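Local structure of chitin elicitor receptor kinase 1 (Arabidopsis thaliana, 4EBY) at residues I49-K52 / D53-Q56; E90-I94 / S95-N99; N110-A114 / T115-L119; A165-L168 / Q169-P173. The protein acts as a plant immune receptor kinase whose LysM ectodomain recognises chitin oligomers and which is activated by chitin-induced dimerization. All coordinates share one frame; numbering follows the deposited sequence.

Interaction 1: I49-K52 / D53-Q56; sequences IKDK and DRIQ
Asp-51 and Asp-53 meet where the chain doubles back, with the carboxylate of the first folded over the backbone of the second. CG of Asp-51 lies anti to its own N (chi1 -178°), which carries OD1 forward to the amide of Asp-53; the hydrogen bond from Asp-53 N to Asp-51 OD1 is 2.9 Å long, bent, and reaches the oxygen from above the carboxylate plane. The main chain closes alongside it through a straighter bond, 3.1 Å from Arg-54 N to Asp-51 O. This backbone bond closes a type I beta turn from Asp-51 to Arg-54, and the side-chain bond forms an Asx turn within it. The turn lies in the loop that leads from helix 40-43 to strand 60-70. On the apolar flank, CG2 of Ile-55 packs 3.6 Å from Lys-52 O and touches CG2 of Ile-49; Ile-55 also touches Leu-14, and Lys-52 leans on Phe-39. A water on the Ile-49 side accepts from Asp-51 N and donates to Arg-54 O.

The outer side is looser and wet. The two carboxylates stand nearly perpendicular, with Asp-51 OD1 and Asp-53 OD2 4.1 Å apart, and one water donates to both oxygens, which probably eases their repulsion. Another donates to Asp-53 OD1 and, weakly, to Lys-52 O. Lys-52 runs beside Asp-53, but its salt bridge is long, 3.7 Å from NZ to OD2.

Interaction 2: E90-I94 / S95-N99; sequences ERVAI and SNYAN. With NAG (2-acetamido-2-deoxy-beta-D-glucopyranose), chain C; NAG (2-acetamido-2-deoxy-beta-D-glucopyranose), chain F.
The C-terminal end of helix 89-96, in the second LysM domain, unwinds here into a glycosylated loop. Its last turn widens to pi-type spacing: Arg-91 O accepts from both Ser-95 N, at 2.9 Å, and Asn-96 N, the latter lying in the carbonyl plane. Tyr-97 N then reaches back five residues to Val-92 O, almost in line with the carbonyl bond, and Asn-99 N closes the end on Ala-93 O at 2.9 Å. The wider spacing sets Tyr-97 beside Val-92. With CG anti to its carbonyl carbon (chi1 -75°), the ring lies alongside the valine, its CD2 3.7 Å from Val-92 CG1, while Val-92 O sits at the ring edge, in plane.

Asn-99 carries the sugar. Its side chain lies beside that of Ile-94, bringing OD1 to 3.4 Å from Ile-94 CA, and its ND2 is joined covalently to C1 of the chain C NAG. The sugar folds back over the helix end: its acetamido N2 donates a nearly straight 2.9 Å hydrogen bond to Ile-94 O, which fixes the glycan against the backbone, and its methyl C8 rests on Ala-98 CB. The acetamido group of the chain F NAG comes up to Ser-95, with O7 3.3 Å from CB.

Val-92 and Ala-93 pack on Leu-106 of helix 103-109, Arg-91 forms a salt bridge with Asp-87, Tyr-97 OH bonds to Asn-26 O at the end of helix 20-26, and Asn-96 O accepts from Tyr-12 OH of strand 8-13.

Interaction 3: N110-A114 / T115-L119; sequences NPFPA and TNIPL
Two similar first torsions, both near -44°, set Phe-112 and Ile-117 against each other: CG of Phe-112 and CG1 of Ile-117 each lie beside their own backbone N, anti to the carbonyl carbon. The isoleucine torsion brings CG1 to 4.1 Å from CB of Phe-112; that of the phenylalanine directs the ring to Pro-118, whose CD touches CD1 of Phe-112 at 3.9 Å, with the two side chains crossing at about a right angle. CG of Pro-111 sits over the centre of one face of the phenyl ring.

Between these apolar arms the chain reverses in a type I beta turn from Pro-113 to Asn-116. Asn-116 N donates a 2.9 Å bond to Pro-113 O, close to straight at the hydrogen but coming from above the carbonyl plane. CG1 of Ile-117 also lies against this carbonyl, 3.6 Å from the oxygen.

The turn belongs to the loop joining helix 103-109 to strand 122-128. Tyr-89 of helix 89-96 bonds through its hydroxyl to Phe-112 O and touches Ala-114 and Ile-117. With one hydrogen bond across the turn and three prolines limiting backbone freedom, the loop is probably held by apolar contact and by the Tyr-89 hydroxyl together.

Interaction 4: A165-L168 / Q169-P173; sequences ADIL and QRYNP
Asp-166 and Arg-170 form an i to i+4 salt bridge on helix 165-171 of the C-terminal LysM domain. With CG opposite the backbone N (chi1 177°), the carboxylate of Asp-166 leans along the helix, putting OD2 within reach of the arginine, whose chain, extended from CG to NE, passes obliquely across it. NE, not the terminal nitrogens, makes the bond: it reaches OD2 at 2.9 Å on the syn side, with the oxygen in the guanidinium plane although the two flat groups stand almost perpendicular (85°). Along the way, CG of Arg-170 lies 3.2 Å from Asp-166 O.

One residue further round, Ile-167 and Tyr-171 lie side by side and point the same way. CG2 of the isoleucine, opposite its own N, presses close on the ring at 3.3 Å from CE2. The ring also makes an edge-to-face contact with Phe-143 and touches Pro-187. Leu-168 packs inward on Leu-154 and Ile-157 of helix 154-161 and on Val-186.

Gln-169, bent at chi2 (66°), sends NE2 past the helix end to Val-175 O, with a weak bond to Asn-172 O as well. Asn-172 ties the end region of the helix to strand 183-187: its OD1 accepts from Tyr-185 N, while its ND2 donates back to Leu-168 O at 3.0 Å, the acceptor lying in the amide plane.

How the interactions relate
The four contacts follow one another along the chain without touching. Interactions 2 and 3 are the closest pair, with centres 15 Å apart and nearest atoms about 6 Å apart; both belong to the second LysM domain, and helix 89-96 links them, since its Tyr-89 bonds to Phe-112 O and touches the loop at 110-119, while the glycosylated Asn-99 follows just after its other end. Interaction 4 falls in another LysM domain, its centre 38 Å from interaction 3 across the chain's centre. Interaction 1 lies 22 Å from interaction 2, centre to centre. Sugar is bound directly at interaction 2 alone; the side chains of Ile-55, Phe-112 and Asn-172 stay about 11 to 12 Å from a NAG.

Interaction 1: I49-K52 / D53-Q56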
loop_
_atom_site.group_PDB
_atom_site.type_symbol
_atom_site.label_atom_id
_atom_site.label_comp_id
_atom_site.label_asym_id
_atom_site.label_seq_id
_atom_site.Cartn_x
_atom_site.Cartn_y
_atom_site.Cartn_z
ATOM N N ILE A 49 9.453 13.287 -6.035
ATOM C CA ILE A 49 9.872 13.860 -4.758
ATOM C C ILE A 49 11.205 14.571 -4.909
ATOM O O ILE A 49 12.236 13.927 -5.083
ATOM C CB ILE A 49 9.991 12.790 -3.658
ATOM C CG1 ILE A 49 8.621 12.190 -3.362
ATOM C CG2 ILE A 49 10.576 13.388 -2.386
ATOM C CD1 ILE A 49 8.646 11.093 -2.314
ATOM N N LYS A 50 11.175 15.898 -4.808
ATOM C CA LYS A 50 12.363 16.733 -4.981
ATOM C C LYS A 50 13.234 16.789 -3.729
ATOM O O LYS A 50 14.455 16.887 -3.815
ATOM C CB LYS A 50 11.950 18.157 -5.365
ATOM C CG LYS A 50 11.033 18.253 -6.575
ATOM C CD LYS A 50 11.702 17.720 -7.830
ATOM C CE LYS A 50 10.934 18.139 -9.078
ATOM N NZ LYS A 50 9.502 17.722 -9.026
ATOM N N ASP A 51 12.600 16.742 -2.563
ATOM C CA ASP A 51 13.323 16.849 -1.305
ATOM C C ASP A 51 12.709 15.865 -0.309
ATOM O O ASP A 51 11.595 16.079 0.162
ATOM C CB ASP A 51 13.216 18.279 -0.769
ATOM C CG ASP A 51 13.992 18.478 0.511
ATOM O OD1 ASP A 51 14.482 17.479 1.068
ATOM O OD2 ASP A 51 14.127 19.637 0.963
ATOM N N LYS A 52 13.437 14.792 -0.003
ATOM C CA LYS A 52 12.911 13.725 0.845
ATOM C C LYS A 52 12.638 14.250 2.242
ATOM O O LYS A 52 11.808 13.705 2.961
ATOM C CB LYS A 52 13.890 12.543 0.918
ATOM C CG LYS A 52 15.230 12.867 1.599
ATOM C CD LYS A 52 16.129 11.629 1.637
ATOM C CE LYS A 52 17.372 11.846 2.483
ATOM N NZ LYS A 52 18.190 12.976 1.985
ATOM N N ASP A 53 13.346 15.305 2.623
ATOM C CA ASP A 53 13.194 15.884 3.966
ATOM C C ASP A 53 12.054 16.890 4.110
ATOM O O ASP A 53 11.792 17.377 5.211
ATOM C CB ASP A 53 14.507 16.505 4.408
ATOM C CG ASP A 53 15.597 15.471 4.579
ATOM O OD1 ASP A 53 15.323 14.419 5.204
ATOM O OD2 ASP A 53 16.708 15.701 4.066
ATOM N N ARG A 54 11.373 17.183 3.008
ATOM C CA ARG A 54 10.229 18.093 3.001
ATOM C C ARG A 54 9.198 17.630 1.980
ATOM O O ARG A 54 9.097 18.199 0.894
ATOM C CB ARG A 54 10.693 19.526 2.697
ATOM C CG ARG A 54 11.622 20.066 3.777
ATOM C CD ARG A 54 11.891 21.556 3.707
ATOM N NE ARG A 54 12.623 21.928 4.911
ATOM C CZ ARG A 54 12.159 22.726 5.871
ATOM N NH1 ARG A 54 10.964 23.290 5.752
ATOM N NH2 ARG A 54 12.911 22.980 6.934
ATOM N N ILE A 55 8.428 16.601 2.325
ATOM C CA ILE A 55 7.465 16.049 1.376
ATOM C C ILE A 55 6.128 16.791 1.430
ATOM O O ILE A 55 5.809 17.456 2.420
ATOM C CB ILE A 55 7.294 14.521 1.528
ATOM C CG1 ILE A 55 6.797 14.132 2.932
ATOM C CG2 ILE A 55 8.607 13.814 1.237
ATOM C CD1 ILE A 55 6.545 12.623 3.084
ATOM N N GLN A 56 5.365 16.688 0.350
ATOM C CA GLN A 56 4.228 17.568 0.096
ATOM C C GLN A 56 2.901 16.940 0.491
ATOM O O GLN A 56 2.489 15.936 -0.082
ATOM C CB GLN A 56 4.179 17.897 -1.399
ATOM C CG GLN A 56 3.163 18.948 -1.795
ATOM C CD GLN A 56 3.780 20.333 -1.871
ATOM O OE1 GLN A 56 4.993 20.496 -1.691
ATOM N NE2 GLN A 56 2.951 21.339 -2.138
HETATM O O HOH W 1 9.629 16.699 -1.767
HETATM O O HOH W 2 17.027 17.336 1.537
HETATM O O HOH W 3 13.475 12.105 4.997
#

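Interaction 2: E90-I94 / S95-N99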
loop_
_atom_site.group_PDB
_atom_site.type_symbol
_atom_site.label_atom_id
_atom_site.label_comp_id
_atom_site.label_asym_id
_atom_site.label_seq_id
_atom_site.Cartn_x
_atom_site.Cartn_y
_atom_site.Cartn_z
ATOM N N GLU A 90 -8.416 1.849 15.227
ATOM C CA GLU A 90 -8.968 2.761 14.229
ATOM C C GLU A 90 -7.886 3.729 13.760
ATOM O O GLU A 90 -7.659 3.899 12.562
ATOM C CB GLU A 90 -10.160 3.551 14.795
ATOM C CG GLU A 90 -10.732 4.535 13.780
ATOM C CD GLU A 90 -11.510 5.681 14.410
ATOM O OE1 GLU A 90 -11.091 6.192 15.472
ATOM O OE2 GLU A 90 -12.539 6.078 13.825
ATOM N N ARG A 91 -7.197 4.366 14.697
ATOM C CA ARG A 91 -6.190 5.350 14.298
ATOM C C ARG A 91 -5.018 4.741 13.531
ATOM O O ARG A 91 -4.518 5.321 12.564
ATOM C CB ARG A 91 -5.678 6.145 15.490
ATOM C CG ARG A 91 -5.142 7.492 15.053
ATOM C CD ARG A 91 -4.922 8.395 16.238
ATOM N NE ARG A 91 -3.829 7.881 17.041
ATOM C CZ ARG A 91 -3.349 8.490 18.118
ATOM N NH1 ARG A 91 -3.866 9.643 18.514
ATOM N NH2 ARG A 91 -2.347 7.946 18.790
ATOM N N VAL A 92 -4.577 3.564 13.957
ATOM C CA VAL A 92 -3.486 2.899 13.275
ATOM C C VAL A 92 -3.856 2.604 11.818
ATOM O O VAL A 92 -3.035 2.785 10.933
ATOM C CB VAL A 92 -3.044 1.616 14.017
ATOM C CG1 VAL A 92 -2.011 0.844 13.200
ATOM C CG2 VAL A 92 -2.454 2.001 15.395
ATOM N N ALA A 93 -5.092 2.154 11.583
ATOM C CA ALA A 93 -5.533 1.814 10.228
ATOM C C ALA A 93 -5.731 3.070 9.373
ATOM O O ALA A 93 -5.282 3.121 8.217
ATOM C CB ALA A 93 -6.823 0.987 10.276
ATOM N N ILE A 94 -6.418 4.071 9.910
ATOM C CA ILE A 94 -6.826 5.187 9.053
ATOM C C ILE A 94 -5.744 6.239 8.891
ATOM O O ILE A 94 -5.688 6.925 7.869
ATOM C CB ILE A 94 -8.150 5.861 9.495
ATOM C CG1 ILE A 94 -7.955 6.728 10.736
ATOM C CG2 ILE A 94 -9.250 4.817 9.687
ATOM C CD1 ILE A 94 -9.148 7.623 11.034
ATOM N N SER A 95 -4.886 6.349 9.902
ATOM C CA SER A 95 -3.859 7.372 9.919
ATOM C C SER A 95 -2.457 6.786 9.733
ATOM O O SER A 95 -1.802 7.042 8.712
ATOM C CB SER A 95 -3.960 8.177 11.225
ATOM O OG SER A 95 -3.024 9.238 11.216
ATOM N N ASN A 96 -1.994 5.979 10.689
ATOM C CA ASN A 96 -0.611 5.485 10.637
ATOM C C ASN A 96 -0.316 4.671 9.373
ATOM O O ASN A 96 0.775 4.744 8.825
ATOM C CB ASN A 96 -0.275 4.670 11.889
ATOM C CG ASN A 96 -0.532 5.448 13.176
ATOM O OD1 ASN A 96 -1.672 5.740 13.515
ATOM N ND2 ASN A 96 0.521 5.767 13.894
ATOM N N TYR A 97 -1.312 3.896 8.912
ATOM C CA TYR A 97 -1.188 3.131 7.666
ATOM C C TYR A 97 -2.046 3.656 6.496
ATOM O O TYR A 97 -2.133 3.004 5.454
ATOM C CB TYR A 97 -1.448 1.623 7.927
ATOM C CG TYR A 97 -0.255 1.009 8.616
ATOM C CD1 TYR A 97 0.768 0.414 7.894
ATOM C CD2 TYR A 97 -0.121 1.089 10.001
ATOM C CE1 TYR A 97 1.908 -0.095 8.533
ATOM C CE2 TYR A 97 1.002 0.578 10.646
ATOM C CZ TYR A 97 2.011 -0.003 9.914
ATOM O OH TYR A 97 3.127 -0.499 10.577
ATOM N N ALA A 98 -2.648 4.831 6.663
ATOM C CA ALA A 98 -3.272 5.552 5.556
ATOM C C ALA A 98 -4.248 4.694 4.750
ATOM O O ALA A 98 -4.247 4.714 3.513
ATOM C CB ALA A 98 -2.190 6.123 4.633
ATOM N N ASN A 99 -5.073 3.954 5.478
ATOM C CA ASN A 99 -6.084 3.062 4.884
ATOM C C ASN A 99 -5.571 1.904 4.046
ATOM O O ASN A 99 -6.345 1.288 3.284
ATOM C CB ASN A 99 -7.148 3.870 4.146
ATOM C CG ASN A 99 -7.873 4.810 5.075
ATOM O OD1 ASN A 99 -8.328 4.401 6.152
ATOM N ND2 ASN A 99 -7.948 6.090 4.682
HETATM C C1 NAG C . -8.580 6.990 5.628
HETATM C C2 NAG C . -8.053 8.392 5.292
HETATM C C3 NAG C . -8.758 9.455 6.144
HETATM C C4 NAG C . -10.273 9.285 6.159
HETATM C C5 NAG C . -10.654 7.822 6.371
HETATM C C6 NAG C . -12.159 7.592 6.255
HETATM C C7 NAG C . -5.736 8.906 4.669
HETATM C C8 NAG C . -4.298 9.049 5.117
HETATM N N2 NAG C . -6.631 8.449 5.551
HETATM O O3 NAG C . -8.424 10.763 5.707
HETATM O O4 NAG C . -10.808 10.054 7.220
HETATM O O5 NAG C . -9.990 7.006 5.424
HETATM O O6 NAG C . -12.574 7.954 4.952
HETATM O O7 NAG C . -6.044 9.201 3.514
HETATM C C1 NAG F . -6.043 14.798 10.688
HETATM C C2 NAG F . -6.743 13.434 10.799
HETATM C C3 NAG F . -8.240 13.577 11.037
HETATM C C4 NAG F . -8.503 14.546 12.179
HETATM C C5 NAG F . -7.671 15.822 12.047
HETATM C C6 NAG F . -7.843 16.707 13.277
HETATM C C7 NAG F . -6.004 11.392 9.762
HETATM C C8 NAG F . -5.391 10.741 8.549
HETATM N N2 NAG F . -6.516 12.614 9.626
HETATM O O3 NAG F . -8.800 12.306 11.341
HETATM O O4 NAG F . -9.870 14.894 12.181
HETATM O O5 NAG F . -6.299 15.508 11.877
HETATM O O6 NAG F . -7.464 15.985 14.430
HETATM O O7 NAG F . -6.015 10.793 10.837
#

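Interaction 3: N110-A114 / T115-L119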
loop_
_atom_site.group_PDB
_atom_site.type_symbol
_atom_site.label_atom_id
_atom_site.label_comp_id
_atom_site.label_asym_id
_atom_site.label_seq_id
_atom_site.Cartn_x
_atom_site.Cartn_y
_atom_site.Cartn_z
ATOM N N ASN A 110 -4.667 -9.298 16.196
ATOM C CA ASN A 110 -3.863 -8.902 17.367
ATOM C C ASN A 110 -4.655 -9.191 18.628
ATOM O O ASN A 110 -5.885 -9.120 18.603
ATOM C CB ASN A 110 -3.488 -7.421 17.288
ATOM C CG ASN A 110 -2.558 -7.138 16.139
ATOM O OD1 ASN A 110 -2.976 -6.636 15.076
ATOM N ND2 ASN A 110 -1.307 -7.499 16.314
ATOM N N PRO A 111 -3.959 -9.531 19.738
ATOM C CA PRO A 111 -4.666 -10.016 20.929
ATOM C C PRO A 111 -5.072 -8.923 21.915
ATOM O O PRO A 111 -5.769 -9.215 22.893
ATOM C CB PRO A 111 -3.644 -10.953 21.579
ATOM C CG PRO A 111 -2.315 -10.281 21.259
ATOM C CD PRO A 111 -2.512 -9.805 19.811
ATOM N N PHE A 112 -4.650 -7.686 21.669
ATOM C CA PHE A 112 -4.945 -6.621 22.616
ATOM C C PHE A 112 -6.387 -6.173 22.453
ATOM O O PHE A 112 -6.827 -5.890 21.342
ATOM C CB PHE A 112 -3.975 -5.448 22.395
ATOM C CG PHE A 112 -2.552 -5.889 22.210
ATOM C CD1 PHE A 112 -1.759 -6.227 23.304
ATOM C CD2 PHE A 112 -2.021 -5.991 20.933
ATOM C CE1 PHE A 112 -0.444 -6.665 23.131
ATOM C CE2 PHE A 112 -0.712 -6.422 20.741
ATOM C CZ PHE A 112 0.069 -6.765 21.842
ATOM N N PRO A 113 -7.144 -6.153 23.553
ATOM C CA PRO A 113 -8.487 -5.576 23.476
ATOM C C PRO A 113 -8.380 -4.159 22.928
ATOM O O PRO A 113 -7.380 -3.480 23.157
ATOM C CB PRO A 113 -8.939 -5.547 24.941
ATOM C CG PRO A 113 -8.175 -6.653 25.595
ATOM C CD PRO A 113 -6.824 -6.648 24.906
ATOM N N ALA A 114 -9.401 -3.716 22.202
ATOM C CA ALA A 114 -9.374 -2.398 21.590
ATOM C C ALA A 114 -9.146 -1.295 22.620
ATOM O O ALA A 114 -8.631 -0.233 22.289
ATOM C CB ALA A 114 -10.675 -2.157 20.834
ATOM N N THR A 115 -9.535 -1.552 23.872
ATOM C CA THR A 115 -9.422 -0.556 24.937
ATOM C C THR A 115 -8.136 -0.670 25.776
ATOM O O THR A 115 -7.913 0.114 26.697
ATOM C CB THR A 115 -10.629 -0.646 25.880
ATOM O OG1 THR A 115 -10.742 -1.989 26.372
ATOM C CG2 THR A 115 -11.903 -0.282 25.136
ATOM N N ASN A 116 -7.289 -1.643 25.458
ATOM C CA ASN A 116 -6.041 -1.820 26.193
ATOM C C ASN A 116 -4.928 -2.238 25.256
ATOM O O ASN A 116 -4.579 -3.421 25.199
ATOM C CB ASN A 116 -6.209 -2.879 27.291
ATOM C CG ASN A 116 -5.017 -2.932 28.260
ATOM O OD1 ASN A 116 -3.977 -2.301 28.031
ATOM N ND2 ASN A 116 -5.168 -3.704 29.346
ATOM N N ILE A 117 -4.405 -1.279 24.494
ATOM C CA ILE A 117 -3.235 -1.515 23.664
ATOM C C ILE A 117 -2.051 -0.755 24.255
ATOM O O ILE A 117 -1.916 0.458 24.059
ATOM C CB ILE A 117 -3.434 -1.049 22.211
ATOM C CG1 ILE A 117 -4.809 -1.479 21.677
ATOM C CG2 ILE A 117 -2.326 -1.614 21.340
ATOM C CD1 ILE A 117 -5.089 -0.960 20.265
ATOM N N PRO A 118 -1.177 -1.466 24.970
ATOM C CA PRO A 118 -0.156 -0.761 25.755
ATOM C C PRO A 118 1.014 -0.207 24.943
ATOM O O PRO A 118 1.370 -0.709 23.889
ATOM C CB PRO A 118 0.322 -1.841 26.735
ATOM C CG PRO A 118 0.123 -3.111 25.990
ATOM C CD PRO A 118 -1.140 -2.922 25.196
ATOM N N LEU A 119 1.622 0.858 25.466
ATOM C CA LEU A 119 2.831 1.408 24.889
ATOM C C LEU A 119 3.851 0.294 24.648
ATOM O O LEU A 119 4.105 -0.538 25.538
ATOM C CB LEU A 119 3.412 2.435 25.870
ATOM C CG LEU A 119 4.159 3.627 25.283
ATOM C CD1 LEU A 119 3.163 4.527 24.576
ATOM C CD2 LEU A 119 4.867 4.392 26.415
#

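Interaction 4: A165-L168 / Q169-P173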
loop_
_atom_site.group_PDB
_atom_site.type_symbol
_atom_site.label_atom_id
_atom_site.label_comp_id
_atom_site.label_asym_id
_atom_site.label_seq_id
_atom_site.Cartn_x
_atom_site.Cartn_y
_atom_site.Cartn_z
ATOM N N ALA A 165 -9.163 2.333 -18.495
ATOM C CA ALA A 165 -10.248 2.149 -17.532
ATOM C C ALA A 165 -10.834 0.737 -17.539
ATOM O O ALA A 165 -11.183 0.210 -16.487
ATOM C CB ALA A 165 -11.352 3.173 -17.769
ATOM N N ASP A 166 -10.961 0.124 -18.713
ATOM C CA ASP A 166 -11.520 -1.228 -18.779
ATOM C C ASP A 166 -10.605 -2.241 -18.098
ATOM O O ASP A 166 -11.084 -3.141 -17.408
ATOM C CB ASP A 166 -11.819 -1.659 -20.229
ATOM C CG ASP A 166 -12.341 -3.090 -20.321
ATOM O OD1 ASP A 166 -13.457 -3.355 -19.812
ATOM O OD2 ASP A 166 -11.637 -3.956 -20.887
ATOM N N ILE A 167 -9.295 -2.104 -18.298
ATOM C CA ILE A 167 -8.338 -2.993 -17.639
ATOM C C ILE A 167 -8.411 -2.791 -16.116
ATOM O O ILE A 167 -8.497 -3.763 -15.356
ATOM C CB ILE A 167 -6.899 -2.792 -18.160
ATOM C CG1 ILE A 167 -6.785 -3.288 -19.601
ATOM C CG2 ILE A 167 -5.893 -3.534 -17.290
ATOM C CD1 ILE A 167 -7.071 -4.751 -19.747
ATOM N N LEU A 168 -8.400 -1.535 -15.670
ATOM C CA LEU A 168 -8.506 -1.258 -14.237
ATOM C C LEU A 168 -9.760 -1.874 -13.640
ATOM O O LEU A 168 -9.722 -2.451 -12.556
ATOM C CB LEU A 168 -8.521 0.241 -13.961
ATOM C CG LEU A 168 -7.195 0.964 -14.158
ATOM C CD1 LEU A 168 -7.416 2.453 -13.947
ATOM C CD2 LEU A 168 -6.109 0.432 -13.202
ATOM N N GLN A 169 -10.885 -1.747 -14.337
ATOM C CA GLN A 169 -12.122 -2.295 -13.799
ATOM C C GLN A 169 -12.069 -3.813 -13.742
ATOM O O GLN A 169 -12.567 -4.417 -12.793
ATOM C CB GLN A 169 -13.330 -1.857 -14.636
ATOM C CG GLN A 169 -14.672 -2.102 -13.939
ATOM C CD GLN A 169 -14.834 -1.234 -12.697
ATOM O OE1 GLN A 169 -15.187 -0.054 -12.795
ATOM N NE2 GLN A 169 -14.603 -1.820 -11.528
ATOM N N ARG A 170 -11.484 -4.432 -14.762
ATOM C CA ARG A 170 -11.401 -5.892 -14.812
ATOM C C ARG A 170 -10.527 -6.443 -13.682
ATOM O O ARG A 170 -10.756 -7.554 -13.201
ATOM C CB ARG A 170 -10.875 -6.381 -16.171
ATOM C CG ARG A 170 -11.861 -6.288 -17.331
ATOM C CD ARG A 170 -11.145 -6.707 -18.630
ATOM N NE ARG A 170 -11.981 -6.678 -19.831
ATOM C CZ ARG A 170 -12.611 -7.742 -20.332
ATOM N NH1 ARG A 170 -12.504 -8.920 -19.734
ATOM N NH2 ARG A 170 -13.349 -7.636 -21.435
ATOM N N TYR A 171 -9.521 -5.679 -13.266
ATOM C CA TYR A 171 -8.701 -6.089 -12.119
ATOM C C TYR A 171 -9.439 -5.909 -10.794
ATOM O O TYR A 171 -9.018 -6.427 -9.763
ATOM C CB TYR A 171 -7.411 -5.267 -12.059
ATOM C CG TYR A 171 -6.317 -5.747 -12.990
ATOM C CD1 TYR A 171 -5.869 -7.068 -12.962
ATOM C CD2 TYR A 171 -5.724 -4.875 -13.887
ATOM C CE1 TYR A 171 -4.838 -7.493 -13.821
ATOM C CE2 TYR A 171 -4.702 -5.290 -14.731
ATOM C CZ TYR A 171 -4.264 -6.590 -14.685
ATOM O OH TYR A 171 -3.247 -6.975 -15.541
ATOM N N ASN A 172 -10.522 -5.144 -10.821
ATOM C CA ASN A 172 -11.216 -4.762 -9.597
ATOM C C ASN A 172 -12.703 -4.886 -9.858
ATOM O O ASN A 172 -13.441 -3.893 -9.835
ATOM C CB ASN A 172 -10.847 -3.333 -9.212
ATOM C CG ASN A 172 -9.375 -3.187 -8.879
ATOM O OD1 ASN A 172 -8.955 -3.522 -7.768
ATOM N ND2 ASN A 172 -8.574 -2.706 -9.842
ATOM N N PRO A 173 -13.151 -6.119 -10.130
ATOM C CA PRO A 173 -14.480 -6.268 -10.725
ATOM C C PRO A 173 -15.589 -5.894 -9.756
ATOM O O PRO A 173 -15.545 -6.259 -8.567
ATOM C CB PRO A 173 -14.549 -7.759 -11.083
ATOM C CG PRO A 173 -13.502 -8.412 -10.210
ATOM C CD PRO A 173 -12.418 -7.394 -10.052
#